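Local coordinates for protein-glutamine gamma-glutamyltransferase 2 (Pagrus major, PDB 1G0D) that probably catalyses calcium-dependent cross-linking of proteins, joining peptide-bound glutamine to lysine or to other primary amines, and probably also binds GTP, at residues Phe40-Gln45 / Tyr108-Leu113; Asp80-Asn85 / Ile128-Leu133; Tyr169-Pro174 / Asp672-Thr677; Ala603-Thr608 / Leu661-Asp666. All blocks are in the same frame, centred on the assembly; numbering follows the deposited sequence.

Interaction 1 of 4, residues Phe40-Gln45 / Tyr108-Leu113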
# COMPACT_ATOMS: atom_id res chain seq x y z
N PHE A 40 17.20 15.41 -22.68
CA PHE A 40 16.46 14.70 -23.71
C PHE A 40 16.67 15.41 -25.07
O PHE A 40 16.86 16.62 -25.10
CB PHE A 40 14.97 14.51 -23.32
CG PHE A 40 14.19 15.77 -22.98
CD1 PHE A 40 14.26 16.34 -21.71
CD2 PHE A 40 13.31 16.35 -23.91
CE1 PHE A 40 13.48 17.48 -21.38
CE2 PHE A 40 12.54 17.46 -23.59
CZ PHE A 40 12.63 18.03 -22.32
N SER A 41 16.69 14.67 -26.18
CA SER A 41 16.92 15.28 -27.50
C SER A 41 15.79 15.11 -28.48
O SER A 41 15.33 14.00 -28.73
CB SER A 41 18.17 14.71 -28.14
OG SER A 41 19.24 14.76 -27.24
N ILE A 42 15.38 16.22 -29.08
CA ILE A 42 14.29 16.22 -30.03
C ILE A 42 14.84 16.90 -31.27
O ILE A 42 15.90 17.51 -31.20
CB ILE A 42 13.07 17.02 -29.45
CG1 ILE A 42 13.42 18.50 -29.27
CG2 ILE A 42 12.68 16.43 -28.04
CD1 ILE A 42 12.21 19.44 -29.19
N THR A 43 14.16 16.81 -32.40
CA THR A 43 14.65 17.45 -33.62
C THR A 43 13.63 18.36 -34.29
O THR A 43 12.44 18.15 -34.18
CB THR A 43 15.04 16.44 -34.67
OG1 THR A 43 14.08 15.36 -34.68
CG2 THR A 43 16.42 15.91 -34.39
N LEU A 44 14.13 19.37 -34.98
CA LEU A 44 13.31 20.31 -35.72
C LEU A 44 13.59 19.96 -37.16
O LEU A 44 14.71 20.24 -37.62
CB LEU A 44 13.82 21.72 -35.57
CG LEU A 44 13.46 22.71 -34.49
CD1 LEU A 44 13.46 24.09 -35.09
CD2 LEU A 44 12.14 22.36 -33.92
N GLN A 45 12.65 19.35 -37.88
CA GLN A 45 12.89 19.08 -39.31
C GLN A 45 12.59 20.36 -40.06
O GLN A 45 11.46 20.83 -40.06
CB GLN A 45 12.01 17.96 -39.84
CG GLN A 45 12.72 17.15 -40.89
CD GLN A 45 11.89 16.97 -42.16
OE1 GLN A 45 10.98 16.14 -42.19
NE2 GLN A 45 12.21 17.75 -43.22
N TYR A 108 4.19 19.39 -19.66
CA TYR A 108 4.69 20.61 -20.25
C TYR A 108 4.30 20.72 -21.70
O TYR A 108 4.06 19.72 -22.35
CB TYR A 108 6.22 20.64 -20.19
CG TYR A 108 6.80 20.85 -18.82
CD1 TYR A 108 6.94 19.77 -17.93
CD2 TYR A 108 7.24 22.10 -18.41
CE1 TYR A 108 7.53 19.93 -16.67
CE2 TYR A 108 7.83 22.28 -17.15
CZ TYR A 108 7.97 21.18 -16.29
OH TYR A 108 8.58 21.30 -15.05
N ARG A 109 4.24 21.95 -22.21
CA ARG A 109 3.94 22.13 -23.62
C ARG A 109 5.07 23.00 -24.07
O ARG A 109 5.29 24.06 -23.52
CB ARG A 109 2.59 22.83 -23.84
CG ARG A 109 1.46 21.86 -24.36
CD ARG A 109 0.43 21.40 -23.27
NE ARG A 109 -0.01 22.54 -22.44
CZ ARG A 109 -0.22 22.52 -21.12
NH1 ARG A 109 -0.05 21.39 -20.42
NH2 ARG A 109 -0.54 23.64 -20.48
N LEU A 110 5.82 22.52 -25.07
CA LEU A 110 7.00 23.22 -25.58
C LEU A 110 6.80 24.08 -26.80
O LEU A 110 6.40 23.59 -27.86
CB LEU A 110 8.12 22.23 -25.91
CG LEU A 110 9.60 22.59 -25.68
CD1 LEU A 110 10.40 22.33 -26.92
CD2 LEU A 110 9.75 24.01 -25.30
N ALA A 111 7.16 25.35 -26.66
CA ALA A 111 7.06 26.28 -27.75
C ALA A 111 8.44 26.68 -28.28
O ALA A 111 9.16 27.43 -27.62
CB ALA A 111 6.31 27.51 -27.30
N VAL A 112 8.83 26.19 -29.46
CA VAL A 112 10.11 26.60 -30.05
C VAL A 112 9.85 27.83 -30.99
O VAL A 112 9.12 27.74 -31.99
CB VAL A 112 10.77 25.39 -30.84
CG1 VAL A 112 12.03 25.83 -31.59
CG2 VAL A 112 11.11 24.26 -29.85
N LEU A 113 10.41 28.99 -30.62
CA LEU A 113 10.24 30.21 -31.42
C LEU A 113 11.45 30.55 -32.27
O LEU A 113 12.58 30.49 -31.79
CB LEU A 113 10.02 31.43 -30.54
CG LEU A 113 8.82 31.78 -29.69
CD1 LEU A 113 7.60 30.91 -29.94
CD2 LEU A 113 9.30 31.65 -28.27
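Ile42 and Leu44 meet Leu110 and Val112 in a purely apolar contact inside the N-terminal beta-sandwich of the transglutaminase. Strand 40-46 belongs to one sheet and strand 106-115 to the other, so this is face-to-face sheet packing and not strand pairing. The nearest CA atoms support this: Ile42 and Leu110 are 11.0 Å apart between their CA atoms, and Leu44 and Val112 are 9.1 Å apart between theirs. Alternate residues of each strand face the other sheet. Ser41 and Thr43 lie on the other side of strand 40-46, and Ser41 OG bonds there to Thr96 OG1. The two pairs touch only through methyl groups. Ile42 and Leu110 pass at a slant, with Ile42 CD1 lying 4.1 Å from Leu110 CD1. Ile42 CG1 sits between its backbone N and carbonyl carbon (chi1 65°), which sends CD1 out toward the facing sheet. Leu44 and Val112 approach end to end. All four side chains are buried. Leu56 and Leu60 of strand 55-62 add to the same core, touching Leu44 and Leu110, while Val11 reaches Leu44 from strand 8-12. The Val112 branch that makes the contact is CG1, which lies opposite the backbone N across the CA-CB bond (chi1 174°). Val112 CG1 faces both methyls of Leu44, 4.2 Å from Leu44 CD1 and from Leu44 CD2.

Interaction 2 of 4, residues Asp80-Asn85 / Ile128-Leu133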
# COMPACT_ATOMS: atom_id res chain seq x y z
N ASP A 80 20.07 24.65 -11.44
CA ASP A 80 18.67 24.47 -11.21
C ASP A 80 17.93 25.24 -12.32
O ASP A 80 16.72 25.49 -12.24
CB ASP A 80 18.30 24.92 -9.79
CG ASP A 80 18.10 26.42 -9.69
OD1 ASP A 80 18.98 27.19 -10.14
OD2 ASP A 80 17.05 26.82 -9.13
N LYS A 81 18.67 25.59 -13.36
CA LYS A 81 18.11 26.32 -14.49
C LYS A 81 17.93 25.41 -15.69
O LYS A 81 18.81 24.60 -15.98
CB LYS A 81 19.04 27.45 -14.91
CG LYS A 81 18.79 28.80 -14.22
CD LYS A 81 17.30 29.13 -14.05
CE LYS A 81 16.95 29.74 -12.66
NZ LYS A 81 16.47 28.74 -11.63
N TRP A 82 16.81 25.53 -16.38
CA TRP A 82 16.55 24.75 -17.60
C TRP A 82 17.43 25.37 -18.70
O TRP A 82 17.64 26.57 -18.73
CB TRP A 82 15.09 24.90 -18.04
CG TRP A 82 14.08 23.92 -17.54
CD1 TRP A 82 13.33 24.03 -16.39
CD2 TRP A 82 13.60 22.75 -18.21
NE1 TRP A 82 12.41 23.01 -16.32
CE2 TRP A 82 12.55 22.21 -17.42
CE3 TRP A 82 13.95 22.10 -19.41
CZ2 TRP A 82 11.85 21.06 -17.79
CZ3 TRP A 82 13.26 20.96 -19.78
CH2 TRP A 82 12.21 20.45 -18.96
N TRP A 83 17.96 24.56 -19.62
CA TRP A 83 18.76 25.13 -20.72
C TRP A 83 18.89 24.11 -21.84
O TRP A 83 18.66 22.92 -21.63
CB TRP A 83 20.14 25.57 -20.26
CG TRP A 83 21.03 24.46 -19.80
CD1 TRP A 83 21.11 23.94 -18.53
CD2 TRP A 83 22.00 23.78 -20.58
NE1 TRP A 83 22.08 22.97 -18.49
CE2 TRP A 83 22.65 22.84 -19.73
CE3 TRP A 83 22.41 23.86 -21.92
CZ2 TRP A 83 23.67 22.00 -20.17
CZ3 TRP A 83 23.43 23.02 -22.36
CH2 TRP A 83 24.06 22.10 -21.48
N PHE A 84 19.22 24.59 -23.04
CA PHE A 84 19.34 23.69 -24.17
C PHE A 84 20.58 23.89 -25.00
O PHE A 84 21.22 24.92 -24.98
CB PHE A 84 18.09 23.79 -25.07
CG PHE A 84 18.05 25.02 -25.97
CD1 PHE A 84 18.33 24.91 -27.33
CD2 PHE A 84 17.68 26.27 -25.47
CE1 PHE A 84 18.24 26.01 -28.17
CE2 PHE A 84 17.59 27.38 -26.29
CZ PHE A 84 17.87 27.25 -27.65
N ASN A 85 20.93 22.87 -25.75
CA ASN A 85 22.08 22.98 -26.61
C ASN A 85 21.50 22.68 -27.98
O ASN A 85 20.69 21.79 -28.14
CB ASN A 85 23.12 21.95 -26.17
CG ASN A 85 23.97 21.46 -27.31
OD1 ASN A 85 23.64 20.46 -27.97
ND2 ASN A 85 25.09 22.16 -27.54
N ILE A 128 4.61 21.07 -28.83
CA ILE A 128 4.51 19.66 -28.50
C ILE A 128 4.60 19.51 -27.01
O ILE A 128 5.29 20.26 -26.34
CB ILE A 128 5.62 18.83 -29.11
CG1 ILE A 128 6.97 19.31 -28.62
CG2 ILE A 128 5.50 18.89 -30.61
CD1 ILE A 128 7.85 18.21 -28.30
N SER A 129 3.90 18.54 -26.47
CA SER A 129 3.92 18.39 -25.04
C SER A 129 4.65 17.14 -24.60
O SER A 129 4.91 16.23 -25.39
CB SER A 129 2.49 18.38 -24.51
OG SER A 129 1.90 17.14 -24.81
N PHE A 130 4.99 17.12 -23.32
CA PHE A 130 5.68 15.99 -22.74
C PHE A 130 5.40 15.97 -21.23
O PHE A 130 4.92 16.97 -20.67
CB PHE A 130 7.20 16.05 -23.07
CG PHE A 130 7.94 17.23 -22.47
CD1 PHE A 130 8.40 17.21 -21.14
CD2 PHE A 130 8.15 18.39 -23.22
CE1 PHE A 130 9.04 18.29 -20.58
CE2 PHE A 130 8.79 19.48 -22.66
CZ PHE A 130 9.23 19.43 -21.34
N HIS A 131 5.67 14.85 -20.59
CA HIS A 131 5.45 14.73 -19.16
C HIS A 131 6.76 14.58 -18.43
O HIS A 131 7.70 13.98 -18.94
CB HIS A 131 4.59 13.52 -18.88
CG HIS A 131 3.15 13.72 -19.20
ND1 HIS A 131 2.61 13.39 -20.42
CD2 HIS A 131 2.12 14.17 -18.45
CE1 HIS A 131 1.31 13.63 -20.41
NE2 HIS A 131 0.99 14.10 -19.22
N MET A 132 6.83 15.11 -17.23
CA MET A 132 8.05 15.04 -16.45
C MET A 132 7.79 14.36 -15.09
O MET A 132 6.90 14.77 -14.35
CB MET A 132 8.58 16.44 -16.23
CG MET A 132 9.79 16.49 -15.34
SD MET A 132 11.32 16.30 -16.28
CE MET A 132 11.40 17.86 -17.14
N LEU A 133 8.58 13.34 -14.79
CA LEU A 133 8.50 12.56 -13.55
C LEU A 133 9.74 12.76 -12.65
O LEU A 133 10.70 13.42 -13.03
CB LEU A 133 8.38 11.07 -13.89
CG LEU A 133 7.17 10.44 -14.60
CD1 LEU A 133 6.09 11.44 -14.91
CD2 LEU A 133 7.67 9.80 -15.81
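Phe130 and Met132 both reach the six-membered ring of Trp82, and they do so from one face of strand 121-133. Ser129 and His131 lie on the reverse face, where Ser129 OG bonds to His107 NE2 and the His131 ring stacks on that of His107. Phe130, between them, is the first to touch Trp82. Its CG lies between the backbone N and the carbonyl carbon (chi1 64°), which points the ring toward the facing sheet, so that Phe130 CZ comes 3.9 Å from Trp82 CH2. The two rings meet at a slant. The Phe130 ring also lies nearly parallel to that of Tyr108 and is met by Phe40 at a steeper tilt. Met132 returns to the core. Its chain bends at the CB-CG bond (chi2 89°) and again beyond it, which carries the terminal methyl to the indole. Met132 CE lies 3.3 Å from both Trp82 CH2 and Trp82 CZ2, a spacing short enough to be doubtful in detail. Leu60 and Pro100 also lie against Trp82. An indole from the loop before strand 83-88, packed on side chains of the facing sheet, forms part of the aromatic core of the N-terminal beta-sandwich.

Interaction 3 of 4, residues Tyr169-Pro174 / Asp672-Thr677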
# COMPACT_ATOMS: atom_id res chain seq x y z
N TYR A 169 0.87 -15.79 12.02
CA TYR A 169 0.34 -16.56 10.92
C TYR A 169 0.13 -15.57 9.76
O TYR A 169 -0.99 -15.16 9.45
CB TYR A 169 -0.97 -17.21 11.42
CG TYR A 169 -1.69 -18.19 10.51
CD1 TYR A 169 -1.22 -18.49 9.22
CD2 TYR A 169 -2.90 -18.75 10.91
CE1 TYR A 169 -1.97 -19.33 8.34
CE2 TYR A 169 -3.65 -19.58 10.05
CZ TYR A 169 -3.19 -19.87 8.76
OH TYR A 169 -3.96 -20.64 7.92
N ILE A 170 1.25 -15.20 9.14
CA ILE A 170 1.31 -14.25 8.03
C ILE A 170 0.95 -14.82 6.67
O ILE A 170 1.45 -15.86 6.28
CB ILE A 170 2.73 -13.65 7.90
CG1 ILE A 170 3.12 -12.95 9.20
CG2 ILE A 170 2.80 -12.70 6.73
CD1 ILE A 170 4.46 -12.37 9.15
N ARG A 171 0.09 -14.13 5.94
CA ARG A 171 -0.30 -14.56 4.61
C ARG A 171 0.09 -13.46 3.61
O ARG A 171 0.25 -12.30 3.97
CB ARG A 171 -1.81 -14.85 4.57
CG ARG A 171 -2.57 -14.34 3.29
CD ARG A 171 -4.13 -14.26 3.49
NE ARG A 171 -4.90 -14.78 2.36
CZ ARG A 171 -6.10 -14.32 1.96
NH1 ARG A 171 -6.69 -13.30 2.60
NH2 ARG A 171 -6.71 -14.88 0.91
N SER A 172 0.27 -13.84 2.35
CA SER A 172 0.65 -12.88 1.34
C SER A 172 -0.40 -12.75 0.27
O SER A 172 -0.99 -13.76 -0.15
CB SER A 172 1.91 -13.31 0.60
OG SER A 172 2.78 -14.03 1.44
N ILE A 173 -0.64 -11.52 -0.16
CA ILE A 173 -1.53 -11.37 -1.27
C ILE A 173 -0.79 -10.57 -2.31
O ILE A 173 -0.19 -9.53 -2.01
CB ILE A 173 -2.86 -10.69 -0.94
CG1 ILE A 173 -2.61 -9.24 -0.62
CG2 ILE A 173 -3.55 -11.43 0.19
CD1 ILE A 173 -3.44 -8.36 -1.47
N PRO A 174 -0.68 -11.14 -3.50
CA PRO A 174 -0.03 -10.48 -4.61
C PRO A 174 -0.87 -9.25 -5.01
O PRO A 174 -2.07 -9.25 -4.79
CB PRO A 174 -0.05 -11.55 -5.70
CG PRO A 174 -1.16 -12.40 -5.35
CD PRO A 174 -1.06 -12.51 -3.87
N ASP A 672 -13.28 -14.11 -0.48
CA ASP A 672 -11.86 -13.94 -0.22
C ASP A 672 -11.09 -15.15 -0.75
O ASP A 672 -10.35 -15.83 -0.02
CB ASP A 672 -11.67 -13.74 1.30
CG ASP A 672 -10.44 -12.93 1.68
OD1 ASP A 672 -9.81 -13.26 2.70
OD2 ASP A 672 -10.12 -11.95 0.97
N VAL A 673 -11.27 -15.48 -2.02
CA VAL A 673 -10.54 -16.61 -2.57
C VAL A 673 -9.60 -16.16 -3.71
O VAL A 673 -10.06 -15.65 -4.74
CB VAL A 673 -11.54 -17.69 -3.08
CG1 VAL A 673 -10.77 -18.87 -3.63
CG2 VAL A 673 -12.45 -18.13 -1.94
N LYS A 674 -8.29 -16.38 -3.52
CA LYS A 674 -7.28 -15.96 -4.49
C LYS A 674 -6.34 -17.00 -5.11
O LYS A 674 -6.25 -18.17 -4.68
CB LYS A 674 -6.39 -14.86 -3.89
CG LYS A 674 -6.98 -14.07 -2.77
CD LYS A 674 -8.07 -13.22 -3.31
CE LYS A 674 -8.28 -11.99 -2.50
NZ LYS A 674 -9.00 -10.99 -3.34
N GLY A 675 -5.61 -16.51 -6.11
CA GLY A 675 -4.63 -17.29 -6.84
C GLY A 675 -3.76 -16.36 -7.69
O GLY A 675 -4.22 -15.26 -8.05
N VAL A 676 -2.51 -16.79 -7.94
CA VAL A 676 -1.48 -16.08 -8.76
C VAL A 676 -0.62 -17.11 -9.45
O VAL A 676 -0.32 -18.18 -8.90
CB VAL A 676 -0.38 -15.27 -8.00
CG1 VAL A 676 -0.29 -13.89 -8.56
CG2 VAL A 676 -0.59 -15.28 -6.53
N THR A 677 -0.16 -16.76 -10.63
CA THR A 677 0.70 -17.66 -11.34
C THR A 677 1.66 -16.73 -12.03
O THR A 677 1.32 -15.57 -12.24
CB THR A 677 -0.10 -18.46 -12.39
OG1 THR A 677 0.70 -19.55 -12.87
CG2 THR A 677 -0.52 -17.55 -13.56
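Arg171 forms a salt bridge with Asp672, joining a beta-hairpin to the C-terminal immunoglobulin-like domain. The hairpin is made of strands 159-164 and 169-176 and belongs to the catalytic core, as in other transglutaminases. Asp672 lies in the loop just before strand 673-682. Arg171 NH1 donates to Asp672 OD1 over 3.1 Å. The bond is bent, with an angle of 140° at the hydrogen. NH1 approaches from above the carboxylate plane, and the two flat groups are turned 78° apart. Asp672 CG lies across from the backbone N (chi1 -153°), which brings the buried carboxylate round to the arginine. The backbone oxygen of Asp672 is met by Thr584 OG1. The Lys674 ammonium has other partners: NZ forms a salt bridge with Asp664 OD1 and a hydrogen bond with Tyr247 O. Lys674 NZ lies 6.2 Å from Arg171 NH2, and only the aliphatic part of Lys674, its CG, lies beside that nitrogen, at 3.8 Å. A leucine in place of Arg171 would probably leave the Asp672 carboxylate without this cationic mate across the domain boundary. The Arg171 side chain is also about 7 Å from that of Pro581, a probable GTP-site residue. Further along, Pro174 CB lies 3.7 Å from Val676 CG1. In the same strand as Arg171, Ile173 CG2 sits 4.1 Å above the plane of the Arg171 guanidinium, toward the rim of one face.

Interaction 4 of 4, residues Ala603-Thr608 / Leu661-Asp666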
# COMPACT_ATOMS: atom_id res chain seq x y z
N ALA A 603 -5.85 -19.20 -20.17
CA ALA A 603 -5.56 -19.32 -18.75
C ALA A 603 -6.70 -20.13 -18.15
O ALA A 603 -7.87 -19.95 -18.52
CB ALA A 603 -5.48 -17.93 -18.10
N TYR A 604 -6.35 -20.99 -17.20
CA TYR A 604 -7.29 -21.89 -16.55
C TYR A 604 -7.29 -21.79 -15.04
O TYR A 604 -6.27 -22.01 -14.41
CB TYR A 604 -6.92 -23.33 -16.90
CG TYR A 604 -7.00 -23.63 -18.37
CD1 TYR A 604 -5.91 -23.43 -19.20
CD2 TYR A 604 -8.20 -24.06 -18.94
CE1 TYR A 604 -6.01 -23.65 -20.57
CE2 TYR A 604 -8.31 -24.28 -20.30
CZ TYR A 604 -7.22 -24.07 -21.12
OH TYR A 604 -7.36 -24.24 -22.48
N VAL A 605 -8.44 -21.50 -14.45
CA VAL A 605 -8.50 -21.44 -13.00
C VAL A 605 -9.52 -22.46 -12.51
O VAL A 605 -10.53 -22.69 -13.16
CB VAL A 605 -8.79 -19.98 -12.54
CG1 VAL A 605 -9.64 -19.27 -13.55
CG2 VAL A 605 -9.35 -19.97 -11.14
N SER A 606 -9.22 -23.09 -11.38
CA SER A 606 -10.10 -24.13 -10.84
C SER A 606 -9.94 -24.37 -9.34
O SER A 606 -8.85 -24.23 -8.80
CB SER A 606 -9.79 -25.44 -11.56
OG SER A 606 -8.95 -26.28 -10.78
N PHE A 607 -11.01 -24.76 -8.66
CA PHE A 607 -10.94 -25.08 -7.22
C PHE A 607 -12.08 -26.00 -6.82
O PHE A 607 -12.94 -26.33 -7.63
CB PHE A 607 -10.88 -23.78 -6.35
CG PHE A 607 -12.23 -23.22 -5.93
CD1 PHE A 607 -12.71 -23.44 -4.64
CD2 PHE A 607 -12.97 -22.41 -6.79
CE1 PHE A 607 -13.91 -22.85 -4.21
CE2 PHE A 607 -14.16 -21.82 -6.38
CZ PHE A 607 -14.63 -22.04 -5.08
N THR A 608 -12.07 -26.44 -5.57
CA THR A 608 -13.11 -27.32 -5.07
C THR A 608 -13.82 -26.69 -3.88
O THR A 608 -13.20 -26.33 -2.91
CB THR A 608 -12.53 -28.67 -4.60
OG1 THR A 608 -12.11 -29.44 -5.73
CG2 THR A 608 -13.58 -29.46 -3.85
N LEU A 661 -0.13 -13.35 -13.13
CA LEU A 661 -1.57 -13.33 -13.40
C LEU A 661 -2.24 -13.53 -12.08
O LEU A 661 -1.93 -14.49 -11.35
CB LEU A 661 -1.96 -14.44 -14.38
CG LEU A 661 -3.44 -14.47 -14.77
CD1 LEU A 661 -3.85 -13.19 -15.48
CD2 LEU A 661 -3.68 -15.70 -15.65
N LEU A 662 -3.12 -12.58 -11.77
CA LEU A 662 -3.85 -12.55 -10.50
C LEU A 662 -5.34 -12.88 -10.67
O LEU A 662 -6.00 -12.47 -11.63
CB LEU A 662 -3.70 -11.17 -9.83
CG LEU A 662 -2.38 -10.75 -9.20
CD1 LEU A 662 -1.22 -10.84 -10.17
CD2 LEU A 662 -2.52 -9.34 -8.77
N VAL A 663 -5.87 -13.64 -9.72
CA VAL A 663 -7.26 -14.01 -9.77
C VAL A 663 -7.95 -14.02 -8.40
O VAL A 663 -7.40 -14.46 -7.37
CB VAL A 663 -7.42 -15.40 -10.44
CG1 VAL A 663 -8.87 -15.77 -10.54
CG2 VAL A 663 -6.80 -15.37 -11.82
N ASP A 664 -9.17 -13.49 -8.42
CA ASP A 664 -10.05 -13.42 -7.28
C ASP A 664 -11.38 -14.17 -7.55
O ASP A 664 -11.91 -14.16 -8.66
CB ASP A 664 -10.35 -11.96 -6.98
CG ASP A 664 -11.46 -11.80 -5.97
OD1 ASP A 664 -11.19 -11.92 -4.75
OD2 ASP A 664 -12.61 -11.57 -6.40
N PHE A 665 -11.90 -14.85 -6.54
CA PHE A 665 -13.19 -15.54 -6.64
C PHE A 665 -14.11 -15.18 -5.48
O PHE A 665 -13.73 -15.29 -4.30
CB PHE A 665 -13.05 -17.08 -6.68
CG PHE A 665 -14.37 -17.83 -6.59
CD1 PHE A 665 -15.15 -18.07 -7.73
CD2 PHE A 665 -14.88 -18.24 -5.36
CE1 PHE A 665 -16.42 -18.69 -7.63
CE2 PHE A 665 -16.13 -18.86 -5.26
CZ PHE A 665 -16.90 -19.08 -6.39
N ASP A 666 -15.32 -14.73 -5.82
CA ASP A 666 -16.32 -14.40 -4.80
C ASP A 666 -17.64 -15.11 -5.05
O ASP A 666 -18.04 -15.37 -6.20
CB ASP A 666 -16.56 -12.90 -4.67
CG ASP A 666 -17.28 -12.53 -3.37
OD1 ASP A 666 -18.16 -11.64 -3.41
OD2 ASP A 666 -16.97 -13.13 -2.31
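Phe607 and Phe665 form an edge-to-face pair, with planes 58° apart and ring centroids separated by 4.8 Å. Phe665 can be followed outward from CB. The ring is swung to the side opposite the backbone N (chi1 172°), and this points it from strand 659-666 toward strand 601-608. Phe665 CG lies 4.0 Å from Phe607 CE2. Next, Phe665 CD2 is 3.8 Å from both Phe607 CE2 and Phe607 CZ. Phe665 CD1 and CE1 are slightly farther from Phe607 CE2. Phe665 CE2 makes the shortest approach, 3.5 Å from Phe607 CZ. At the tip, Phe665 CZ is 3.9 Å from Phe607 CE2, which stands over the ring centre. An alanine in place of Phe665 would probably open a gap beneath the Phe607 edge and leave that ring freer to turn. Packing between the two sheets continues along both strands. Val605 CG2 meets Val663 CG1 at 4.3 Å, and Ala603 CB meets Leu661 CD2 at 3.8 Å. All six residues are buried. The contact is wholly apolar, so the two sheets of this immunoglobulin-like sandwich are held here by shape and ring packing without any polar bond.

Overall arrangement
Interactions 1, 2 and 4 are buried and apolar, each within a beta-sandwich core; interactions 1 and 4 join facing sheets, while interaction 2 sets a loop tryptophan against a strand. Interactions 1 and 2 share the N-terminal domain. Their strands 106-115 and 121-133 are neighbours in one sheet, and the contact centres are 9 Å apart. Interaction 1 relies on aliphatic methyls, interaction 2 on aromatic rings and a methionine. Interaction 4 repeats the principle in the C-terminal domain, about 45 Å from interaction 2 between centres. Interaction 3 differs: it lies nearer the surface, joins two domains and includes a salt bridge. It touches interaction 4 through adjacent strands, where Val673 O probably bonds to Phe665 N.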